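PDB 5H2D: KLLA0C04147p from Kluyveromyces lactis, which binds ergosterol through its C-terminal oxysterol-binding-related domain, the part crystallised here, and probably carries sterols between membranes. Local coordinates for residues S177-H182 with D221-V226; K204-Q209 with I239-R244; L80-L85 with T106-A111. One frame throughout, in Å; residues are numbered along the deposited sequence.

Contact 1 (S177-H182 with D221-V226); sequences SFDFKH and DNYGDV. With ERG (ergosterol), chain B.
D179 and Y223 meet across an intervening strand: the CA atoms of D179 and D221 are 9.5 Å apart, and the backbone of 207-211 pairs antiparallel with both segments, F180 with N208 on one flank and D221 with Q209 on the other. Contact is therefore made by side chains alone, reaching over the middle strand. CG of D179 lies anti to the backbone N (chi1 -165°), which carries the carboxylate out to the phenol. Y223 takes the more hindered rotamer, its CG between N and the carbonyl carbon (chi1 72°), and its side chain touches N207 and Q209 of the middle strand. Y223 OH donates to D179 OD1 at 2.4 Å, a length so short that its exact value is doubtful; OD1 lies in the ring plane at the edge, and carboxylate and ring planes differ by 31°. The second oxygen, D179 OD2, is met nearly end-on along its C-O bond by K181 NZ at 2.5 Å in a salt bridge, the partner being two residues along the same strand. Shortening the D179 side chain to an alanine is likely to leave the K181 ammonium without its mate and the Y223 hydroxyl without its acceptor. Alternate residues turn to the other face. F180 lays one ring face against the sterol, with F180 CZ 3.4 Å from ergosterol C22, while H182 presents its edge, H182 CE1 lying 3.5 Å from ergosterol C5. The strand is thus two-sided, polar on one face and aromatic against the sterol on the other, as expected of the curved antiparallel sheet that encloses sterol in the OSBP-related domain.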
# COMPACT_ATOMS: atom_id res chain seq x y z
N SER A 177 -17.71 -6.97 -14.54
CA SER A 177 -16.45 -6.45 -14.02
C SER A 177 -16.25 -6.89 -12.57
O SER A 177 -17.20 -7.27 -11.88
CB SER A 177 -16.40 -4.92 -14.12
OG SER A 177 -17.35 -4.34 -13.25
N PHE A 178 -15.00 -6.86 -12.13
CA PHE A 178 -14.65 -7.16 -10.74
C PHE A 178 -14.25 -5.84 -10.09
O PHE A 178 -13.27 -5.22 -10.52
CB PHE A 178 -13.52 -8.18 -10.67
CG PHE A 178 -13.62 -9.15 -9.52
CD1 PHE A 178 -14.06 -8.74 -8.26
CD2 PHE A 178 -13.26 -10.48 -9.69
CE1 PHE A 178 -14.12 -9.65 -7.21
CE2 PHE A 178 -13.32 -11.38 -8.65
CZ PHE A 178 -13.76 -10.97 -7.40
N ASP A 179 -15.02 -5.41 -9.10
CA ASP A 179 -14.88 -4.08 -8.51
C ASP A 179 -14.28 -4.18 -7.11
O ASP A 179 -14.61 -5.09 -6.35
CB ASP A 179 -16.25 -3.38 -8.41
CG ASP A 179 -16.13 -1.89 -8.15
OD1 ASP A 179 -15.38 -1.21 -8.87
OD2 ASP A 179 -16.79 -1.39 -7.20
N PHE A 180 -13.42 -3.21 -6.78
CA PHE A 180 -12.73 -3.17 -5.49
C PHE A 180 -12.83 -1.77 -4.92
O PHE A 180 -12.40 -0.80 -5.55
CB PHE A 180 -11.26 -3.58 -5.65
CG PHE A 180 -11.11 -4.95 -6.22
CD1 PHE A 180 -11.13 -5.16 -7.60
CD2 PHE A 180 -11.04 -6.04 -5.38
CE1 PHE A 180 -11.06 -6.45 -8.11
CE2 PHE A 180 -10.96 -7.33 -5.88
CZ PHE A 180 -10.97 -7.54 -7.24
N LYS A 181 -13.39 -1.67 -3.72
CA LYS A 181 -13.48 -0.39 -3.02
C LYS A 181 -12.64 -0.46 -1.76
O LYS A 181 -12.58 -1.51 -1.09
CB LYS A 181 -14.94 -0.05 -2.68
CG LYS A 181 -15.80 0.11 -3.94
CD LYS A 181 -17.17 0.69 -3.63
CE LYS A 181 -17.75 1.41 -4.85
NZ LYS A 181 -17.93 0.52 -6.03
N HIS A 182 -11.98 0.64 -1.45
CA HIS A 182 -11.04 0.74 -0.33
C HIS A 182 -11.67 1.67 0.70
O HIS A 182 -11.70 2.89 0.52
CB HIS A 182 -9.69 1.24 -0.83
CG HIS A 182 -9.09 0.32 -1.85
ND1 HIS A 182 -8.04 -0.51 -1.56
CD2 HIS A 182 -9.47 0.04 -3.12
CE1 HIS A 182 -7.77 -1.26 -2.62
NE2 HIS A 182 -8.63 -0.94 -3.58
N ASP A 221 -7.92 -1.53 -13.90
CA ASP A 221 -8.22 -0.11 -14.03
C ASP A 221 -8.41 0.48 -12.64
O ASP A 221 -8.99 -0.15 -11.76
CB ASP A 221 -9.50 0.11 -14.86
CG ASP A 221 -9.88 1.56 -14.97
OD1 ASP A 221 -8.98 2.41 -15.11
OD2 ASP A 221 -11.10 1.85 -14.93
N ASN A 222 -7.90 1.68 -12.44
CA ASN A 222 -8.13 2.42 -11.22
C ASN A 222 -8.94 3.66 -11.56
O ASN A 222 -8.69 4.31 -12.57
CB ASN A 222 -6.79 2.77 -10.56
CG ASN A 222 -5.99 1.54 -10.22
OD1 ASN A 222 -6.35 0.79 -9.31
ND2 ASN A 222 -4.92 1.28 -10.98
N TYR A 223 -9.95 3.96 -10.74
CA TYR A 223 -10.89 5.00 -11.12
C TYR A 223 -11.48 5.63 -9.87
O TYR A 223 -11.47 5.05 -8.78
CB TYR A 223 -12.02 4.43 -11.99
CG TYR A 223 -12.99 3.55 -11.24
CD1 TYR A 223 -12.74 2.19 -11.04
CD2 TYR A 223 -14.17 4.08 -10.72
CE1 TYR A 223 -13.64 1.39 -10.35
CE2 TYR A 223 -15.07 3.29 -10.02
CZ TYR A 223 -14.81 1.95 -9.84
OH TYR A 223 -15.71 1.18 -9.15
N GLY A 224 -12.03 6.83 -10.04
CA GLY A 224 -12.74 7.52 -8.99
C GLY A 224 -12.05 8.79 -8.56
O GLY A 224 -10.95 9.13 -9.00
N ASP A 225 -12.73 9.52 -7.69
CA ASP A 225 -12.23 10.77 -7.17
C ASP A 225 -11.62 10.57 -5.79
O ASP A 225 -12.11 9.77 -4.98
CB ASP A 225 -13.34 11.82 -7.10
CG ASP A 225 -13.87 12.19 -8.47
OD1 ASP A 225 -13.06 12.48 -9.37
OD2 ASP A 225 -15.11 12.18 -8.65
N VAL A 226 -10.54 11.30 -5.52
CA VAL A 226 -9.84 11.28 -4.25
C VAL A 226 -9.72 12.72 -3.76
O VAL A 226 -9.42 13.62 -4.55
CB VAL A 226 -8.44 10.65 -4.38
CG1 VAL A 226 -7.65 10.83 -3.09
CG2 VAL A 226 -8.57 9.18 -4.77
C1 ERG B . -4.53 -1.29 -4.86
C2 ERG B . -3.57 -0.41 -4.06
C3 ERG B . -3.98 -0.48 -2.61
C4 ERG B . -3.91 -1.92 -2.11
C5 ERG B . -4.64 -2.83 -2.96
C6 ERG B . -5.24 -3.95 -2.38
C7 ERG B . -5.90 -4.92 -3.14
C8 ERG B . -5.98 -4.82 -4.53
C9 ERG B . -5.58 -3.59 -5.13
C10 ERG B . -4.53 -2.75 -4.37
C11 ERG B . -5.23 -3.71 -6.68
C12 ERG B . -6.17 -4.66 -7.43
C13 ERG B . -6.16 -6.02 -6.70
C14 ERG B . -6.79 -5.74 -5.32
C15 ERG B . -6.99 -7.14 -4.77
C16 ERG B . -7.43 -7.96 -6.02
C17 ERG B . -7.21 -7.01 -7.22
C18 ERG B . -4.76 -6.67 -6.64
C19 ERG B . -3.14 -3.38 -4.65
C20 ERG B . -6.87 -7.85 -8.48
C21 ERG B . -6.56 -7.02 -9.72
C22 ERG B . -8.10 -8.70 -8.75
C23 ERG B . -8.04 -10.19 -8.60
C24 ERG B . -9.30 -11.03 -8.85
C25 ERG B . -8.90 -12.28 -9.63
C26 ERG B . -8.31 -11.85 -10.98
C27 ERG B . -10.10 -13.20 -9.93
C28 ERG B . -9.87 -11.37 -7.49
O1 ERG B . -3.12 0.39 -1.79

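Contact 2 (K204-Q209 with I239-R244); sequences KKPNNQ and IHFKAR. With ERG (ergosterol), chain B; SO4 (sulfate ion), chain C.
P206 sits over one face of the F241 ring, where the CA atoms of the two residues are 7.4 Å apart and the touching parts, 206-209 and 241-244, run only 15° from parallel. F241 can be followed outward. Its CB points toward 204-209, and CG lies anti to the carbonyl carbon, which swings the ring toward the proline; chi2 of 83° then sets its face against it. CD1 meets P206 CB at 3.8 Å, CE1 meets P206 CG at the same distance, and CZ is the last ring atom to touch CG. P206 CG stands 4.0 Å from the ring centroid and 19° off the normal, which defines a CH-pi contact. W273 also meets this ring, and V107 of helix 95-108 touches it.

Farther along, a water accepts from Q209 NE2 and donates to R244 O at 2.6 Å. D221 OD2 binds both Q209 NE2 and R244 N, reinforcing that bridge. Both terminal nitrogens of R244 make bent bonds (143°) to O2 of a sulfate probably from the crystallisation liquor.

CB of K205 is directed away from 239-244, and the extended chain beyond it brings NZ within 2.8 Å of ergosterol O1. P206, on F241, thus directly follows the lysine that is hydrogen-bonded to the sterol hydroxyl and salt-bridged to D79 in the lipid pocket.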
# COMPACT_ATOMS: atom_id res chain seq x y z
N LYS A 204 -8.86 8.91 1.19
CA LYS A 204 -9.17 7.52 0.86
C LYS A 204 -8.70 7.19 -0.54
O LYS A 204 -8.69 8.04 -1.44
CB LYS A 204 -10.67 7.23 0.98
CG LYS A 204 -11.19 7.39 2.39
CD LYS A 204 -12.62 6.95 2.52
CE LYS A 204 -13.00 6.86 3.98
NZ LYS A 204 -14.33 6.19 4.16
N LYS A 205 -8.31 5.93 -0.74
CA LYS A 205 -7.74 5.48 -1.99
C LYS A 205 -8.81 5.30 -3.06
O LYS A 205 -9.98 5.09 -2.75
CB LYS A 205 -6.99 4.17 -1.76
CG LYS A 205 -5.75 4.32 -0.88
CD LYS A 205 -5.15 2.95 -0.55
CE LYS A 205 -3.84 3.10 0.21
NZ LYS A 205 -3.29 1.77 0.61
N PRO A 206 -8.42 5.38 -4.33
CA PRO A 206 -9.40 5.20 -5.42
C PRO A 206 -9.86 3.75 -5.51
O PRO A 206 -9.27 2.83 -4.93
CB PRO A 206 -8.60 5.61 -6.66
CG PRO A 206 -7.17 5.25 -6.30
CD PRO A 206 -7.06 5.62 -4.84
N ASN A 207 -10.95 3.55 -6.25
CA ASN A 207 -11.41 2.21 -6.56
C ASN A 207 -10.54 1.56 -7.63
O ASN A 207 -9.86 2.23 -8.41
CB ASN A 207 -12.86 2.25 -7.06
CG ASN A 207 -13.74 3.05 -6.16
OD1 ASN A 207 -13.73 2.86 -4.95
ND2 ASN A 207 -14.49 3.99 -6.74
N ASN A 208 -10.58 0.23 -7.68
CA ASN A 208 -9.99 -0.51 -8.79
C ASN A 208 -11.04 -1.45 -9.37
O ASN A 208 -12.00 -1.82 -8.70
CB ASN A 208 -8.75 -1.33 -8.38
CG ASN A 208 -8.28 -1.01 -6.98
OD1 ASN A 208 -8.62 -1.72 -6.03
ND2 ASN A 208 -7.48 0.05 -6.85
N GLN A 209 -10.83 -1.84 -10.62
CA GLN A 209 -11.70 -2.85 -11.19
C GLN A 209 -10.92 -3.65 -12.21
O GLN A 209 -9.95 -3.16 -12.80
CB GLN A 209 -12.95 -2.23 -11.84
CG GLN A 209 -12.61 -1.26 -12.95
CD GLN A 209 -13.84 -0.64 -13.60
OE1 GLN A 209 -14.96 -1.09 -13.40
NE2 GLN A 209 -13.62 0.41 -14.38
N ILE A 239 -8.33 14.84 -6.79
CA ILE A 239 -7.69 13.96 -7.77
C ILE A 239 -8.76 13.17 -8.51
O ILE A 239 -9.69 12.64 -7.89
CB ILE A 239 -6.70 12.99 -7.10
CG1 ILE A 239 -5.77 13.76 -6.17
CG2 ILE A 239 -5.96 12.18 -8.18
CD1 ILE A 239 -4.72 12.89 -5.50
N HIS A 240 -8.59 13.04 -9.82
CA HIS A 240 -9.58 12.35 -10.64
C HIS A 240 -8.89 11.25 -11.43
O HIS A 240 -8.13 11.54 -12.36
CB HIS A 240 -10.29 13.34 -11.57
CG HIS A 240 -10.55 14.67 -10.92
ND1 HIS A 240 -11.67 14.92 -10.15
CD2 HIS A 240 -9.81 15.80 -10.89
CE1 HIS A 240 -11.61 16.15 -9.69
NE2 HIS A 240 -10.50 16.71 -10.12
N PHE A 241 -9.12 9.99 -11.03
CA PHE A 241 -8.73 8.82 -11.81
C PHE A 241 -9.85 8.52 -12.79
O PHE A 241 -10.95 8.14 -12.38
CB PHE A 241 -8.48 7.60 -10.92
CG PHE A 241 -7.25 7.69 -10.06
CD1 PHE A 241 -7.28 8.37 -8.85
CD2 PHE A 241 -6.09 7.04 -10.43
CE1 PHE A 241 -6.16 8.44 -8.04
CE2 PHE A 241 -4.95 7.09 -9.63
CZ PHE A 241 -4.99 7.79 -8.42
N LYS A 242 -9.57 8.66 -14.08
CA LYS A 242 -10.60 8.42 -15.08
C LYS A 242 -10.86 6.92 -15.22
O LYS A 242 -9.93 6.11 -15.24
CB LYS A 242 -10.17 9.03 -16.42
CG LYS A 242 -11.07 8.69 -17.59
CD LYS A 242 -11.41 9.92 -18.41
CE LYS A 242 -12.80 10.44 -18.05
NZ LYS A 242 -13.23 11.59 -18.90
N ALA A 243 -12.14 6.56 -15.28
CA ALA A 243 -12.53 5.17 -15.47
C ALA A 243 -12.44 4.79 -16.94
O ALA A 243 -12.62 5.62 -17.83
CB ALA A 243 -13.95 4.93 -14.95
N ARG A 244 -12.17 3.51 -17.20
CA ARG A 244 -12.09 3.04 -18.58
C ARG A 244 -13.46 3.17 -19.24
O ARG A 244 -14.48 2.79 -18.66
CB ARG A 244 -11.61 1.59 -18.65
CG ARG A 244 -11.15 1.18 -20.04
CD ARG A 244 -11.52 -0.26 -20.36
NE ARG A 244 -12.94 -0.52 -20.16
CZ ARG A 244 -13.54 -1.66 -20.50
NH1 ARG A 244 -14.84 -1.81 -20.28
NH2 ARG A 244 -12.85 -2.64 -21.06
C1 ERG B . -4.53 -1.29 -4.86
C2 ERG B . -3.57 -0.41 -4.06
C3 ERG B . -3.98 -0.48 -2.61
C4 ERG B . -3.91 -1.92 -2.11
C5 ERG B . -4.64 -2.83 -2.96
C6 ERG B . -5.24 -3.95 -2.38
C7 ERG B . -5.90 -4.92 -3.14
C8 ERG B . -5.98 -4.82 -4.53
C9 ERG B . -5.58 -3.59 -5.13
C10 ERG B . -4.53 -2.75 -4.37
C11 ERG B . -5.23 -3.71 -6.68
C12 ERG B . -6.17 -4.66 -7.43
C13 ERG B . -6.16 -6.02 -6.70
C14 ERG B . -6.79 -5.74 -5.32
C15 ERG B . -6.99 -7.14 -4.77
C16 ERG B . -7.43 -7.96 -6.02
C17 ERG B . -7.21 -7.01 -7.22
C18 ERG B . -4.76 -6.67 -6.64
C19 ERG B . -3.14 -3.38 -4.65
C20 ERG B . -6.87 -7.85 -8.48
C21 ERG B . -6.56 -7.02 -9.72
C22 ERG B . -8.10 -8.70 -8.75
C23 ERG B . -8.04 -10.19 -8.60
C24 ERG B . -9.30 -11.03 -8.85
C25 ERG B . -8.90 -12.28 -9.63
C26 ERG B . -8.31 -11.85 -10.98
C27 ERG B . -10.10 -13.20 -9.93
C28 ERG B . -9.87 -11.37 -7.49
O1 ERG B . -3.12 0.39 -1.79
S SO4 C . -15.80 -6.10 -21.05
O1 SO4 C . -14.94 -7.23 -21.39
O2 SO4 C . -14.96 -4.95 -20.68
O3 SO4 C . -16.64 -5.77 -22.19
O4 SO4 C . -16.67 -6.49 -19.94
O HOH W 1 -15.34 1.48 -16.61

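Contact 3 (L80-L85 with T106-A111); sequences LEYADL and TVSSYA. With ERG (ergosterol), chain B.
Y82 and S108 bring the segments together, their CA atoms 6.5 Å apart, where a type I turn from L80 to A83, closed by A83 N to L80 O, faces the C-terminal end of helix 95-108. The Y82 side chain lies against the serine: Y82 CE2 approaches S108 O at 3.3 Å from an oblique direction, and Y82 CB lies 3.6 Å from S108 OG. E81 CG lies over one face of this ring, near its rim, W318 meets it edge-to-face, and its hydroxyl is bonded to N321 N, contacts that would limit its rotation. From the following helix, L85 CD1 closes on S108 CB at 4.1 Å, so the serine is touched by two side chains of the turn and helix.

No direct hydrogen bond crosses here; a water does the joining. It accepts from Y82 N and donates to S108 OG, 2.8 Å in each case. S108 OG sits between its backbone N and carbonyl carbon (chi1 68°), which lets it also bond F105 O one turn back in the helix. The buried hydroxyl therefore has two partners.

Two residues later Y110 turns away from 80-85, its ring edge facing the carbonyls of T106 and V107. Y110 CE1 reaches ergosterol C2 at 3.7 Å, so the helix end seated against the turn leads directly into the wall of the sterol pocket.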
# COMPACT_ATOMS: atom_id res chain seq x y z
N LEU A 80 4.56 2.36 -0.70
CA LEU A 80 5.82 3.03 -0.36
C LEU A 80 6.83 3.02 -1.49
O LEU A 80 7.95 3.50 -1.29
CB LEU A 80 6.43 2.35 0.87
CG LEU A 80 5.51 2.36 2.09
CD1 LEU A 80 6.22 1.73 3.27
CD2 LEU A 80 5.07 3.80 2.41
N GLU A 81 6.49 2.49 -2.67
CA GLU A 81 7.50 2.31 -3.71
C GLU A 81 8.19 3.63 -4.05
O GLU A 81 9.41 3.66 -4.26
CB GLU A 81 6.88 1.72 -4.98
CG GLU A 81 7.89 1.50 -6.08
CD GLU A 81 7.33 0.74 -7.28
OE1 GLU A 81 6.16 0.29 -7.24
OE2 GLU A 81 8.05 0.59 -8.29
N TYR A 82 7.44 4.72 -4.10
CA TYR A 82 7.99 6.04 -4.45
C TYR A 82 7.94 7.00 -3.27
O TYR A 82 7.64 8.18 -3.42
CB TYR A 82 7.24 6.61 -5.65
CG TYR A 82 7.26 5.69 -6.86
CD1 TYR A 82 8.31 5.74 -7.78
CD2 TYR A 82 6.23 4.78 -7.08
CE1 TYR A 82 8.34 4.90 -8.89
CE2 TYR A 82 6.25 3.94 -8.20
CZ TYR A 82 7.31 3.99 -9.09
OH TYR A 82 7.31 3.15 -10.18
N ALA A 83 8.23 6.49 -2.07
CA ALA A 83 8.17 7.28 -0.85
C ALA A 83 9.18 8.42 -0.83
O ALA A 83 9.03 9.32 0.01
CB ALA A 83 8.38 6.38 0.37
N ASP A 84 10.19 8.42 -1.71
CA ASP A 84 11.07 9.58 -1.84
C ASP A 84 10.27 10.86 -2.04
O ASP A 84 10.71 11.94 -1.64
CB ASP A 84 12.04 9.40 -3.01
CG ASP A 84 13.19 8.44 -2.70
OD1 ASP A 84 13.32 8.02 -1.54
OD2 ASP A 84 13.98 8.11 -3.62
N LEU A 85 9.09 10.75 -2.67
CA LEU A 85 8.25 11.92 -2.88
C LEU A 85 7.90 12.61 -1.58
O LEU A 85 7.67 13.83 -1.56
CB LEU A 85 6.97 11.54 -3.63
CG LEU A 85 7.18 11.16 -5.09
CD1 LEU A 85 5.95 10.48 -5.67
CD2 LEU A 85 7.52 12.40 -5.91
N THR A 106 0.28 9.81 -3.56
CA THR A 106 -0.88 8.92 -3.49
C THR A 106 -1.21 8.30 -4.84
O THR A 106 -1.78 7.20 -4.89
CB THR A 106 -2.13 9.63 -2.93
OG1 THR A 106 -2.70 10.50 -3.91
CG2 THR A 106 -1.80 10.41 -1.65
N VAL A 107 -0.83 8.96 -5.93
CA VAL A 107 -1.08 8.45 -7.28
C VAL A 107 -0.02 7.45 -7.70
O VAL A 107 -0.29 6.55 -8.50
CB VAL A 107 -1.16 9.63 -8.26
CG1 VAL A 107 -1.21 9.15 -9.71
CG2 VAL A 107 -2.36 10.52 -7.92
N SER A 108 1.19 7.58 -7.15
CA SER A 108 2.36 6.87 -7.64
C SER A 108 2.27 5.36 -7.44
O SER A 108 3.02 4.63 -8.08
CB SER A 108 3.61 7.40 -6.95
OG SER A 108 3.64 7.07 -5.57
N SER A 109 1.41 4.88 -6.56
CA SER A 109 1.38 3.46 -6.23
C SER A 109 0.45 2.65 -7.13
O SER A 109 0.27 1.45 -6.89
CB SER A 109 1.00 3.26 -4.77
OG SER A 109 -0.05 4.14 -4.42
N TYR A 110 -0.09 3.24 -8.19
CA TYR A 110 -1.00 2.49 -9.05
C TYR A 110 -0.34 1.92 -10.30
O TYR A 110 -0.86 0.95 -10.86
CB TYR A 110 -2.25 3.35 -9.38
CG TYR A 110 -3.01 3.41 -8.10
CD1 TYR A 110 -3.78 2.32 -7.69
CD2 TYR A 110 -2.83 4.45 -7.20
CE1 TYR A 110 -4.39 2.30 -6.47
CE2 TYR A 110 -3.44 4.44 -5.97
CZ TYR A 110 -4.21 3.35 -5.61
OH TYR A 110 -4.80 3.32 -4.37
N ALA A 111 0.83 2.41 -10.69
CA ALA A 111 1.52 1.81 -11.83
C ALA A 111 1.80 0.33 -11.58
O ALA A 111 1.72 -0.48 -12.50
CB ALA A 111 2.82 2.53 -12.12
C1 ERG B . -4.53 -1.29 -4.86
C2 ERG B . -3.57 -0.41 -4.06
C3 ERG B . -3.98 -0.48 -2.61
C4 ERG B . -3.91 -1.92 -2.11
C5 ERG B . -4.64 -2.83 -2.96
C6 ERG B . -5.24 -3.95 -2.38
C7 ERG B . -5.90 -4.92 -3.14
C8 ERG B . -5.98 -4.82 -4.53
C9 ERG B . -5.58 -3.59 -5.13
C10 ERG B . -4.53 -2.75 -4.37
C11 ERG B . -5.23 -3.71 -6.68
C12 ERG B . -6.17 -4.66 -7.43
C13 ERG B . -6.16 -6.02 -6.70
C14 ERG B . -6.79 -5.74 -5.32
C15 ERG B . -6.99 -7.14 -4.77
C16 ERG B . -7.43 -7.96 -6.02
C17 ERG B . -7.21 -7.01 -7.22
C18 ERG B . -4.76 -6.67 -6.64
C19 ERG B . -3.14 -3.38 -4.65
C20 ERG B . -6.87 -7.85 -8.48
C21 ERG B . -6.56 -7.02 -9.72
C22 ERG B . -8.10 -8.70 -8.75
C23 ERG B . -8.04 -10.19 -8.60
C24 ERG B . -9.30 -11.03 -8.85
C25 ERG B . -8.90 -12.28 -9.63
C26 ERG B . -8.31 -11.85 -10.98
C27 ERG B . -10.10 -13.20 -9.93
C28 ERG B . -9.87 -11.37 -7.49
O1 ERG B . -3.12 0.39 -1.79
O HOH W 2 4.63 4.89 -4.04

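How the contacts relate
From the N terminus, contact 3 closes first, bringing the end of helix 95-108 back to the turn before helix 84-90 over a mostly helical loop. Contacts 1 and 2 come later and cross, their segments alternating as 177-182, 204-209, 221-226 and 239-244; each skips over one strand of the antiparallel sheet, and their centres lie only 5 Å apart. The centre of contact 3 is about 17 Å from that of contact 1 and 15 Å from that of contact 2, yet Y110 bridges the gap, touching N222, K205 and P206. All three contacts include residues that touch ergosterol, so helical part and sheet converge on one pocket.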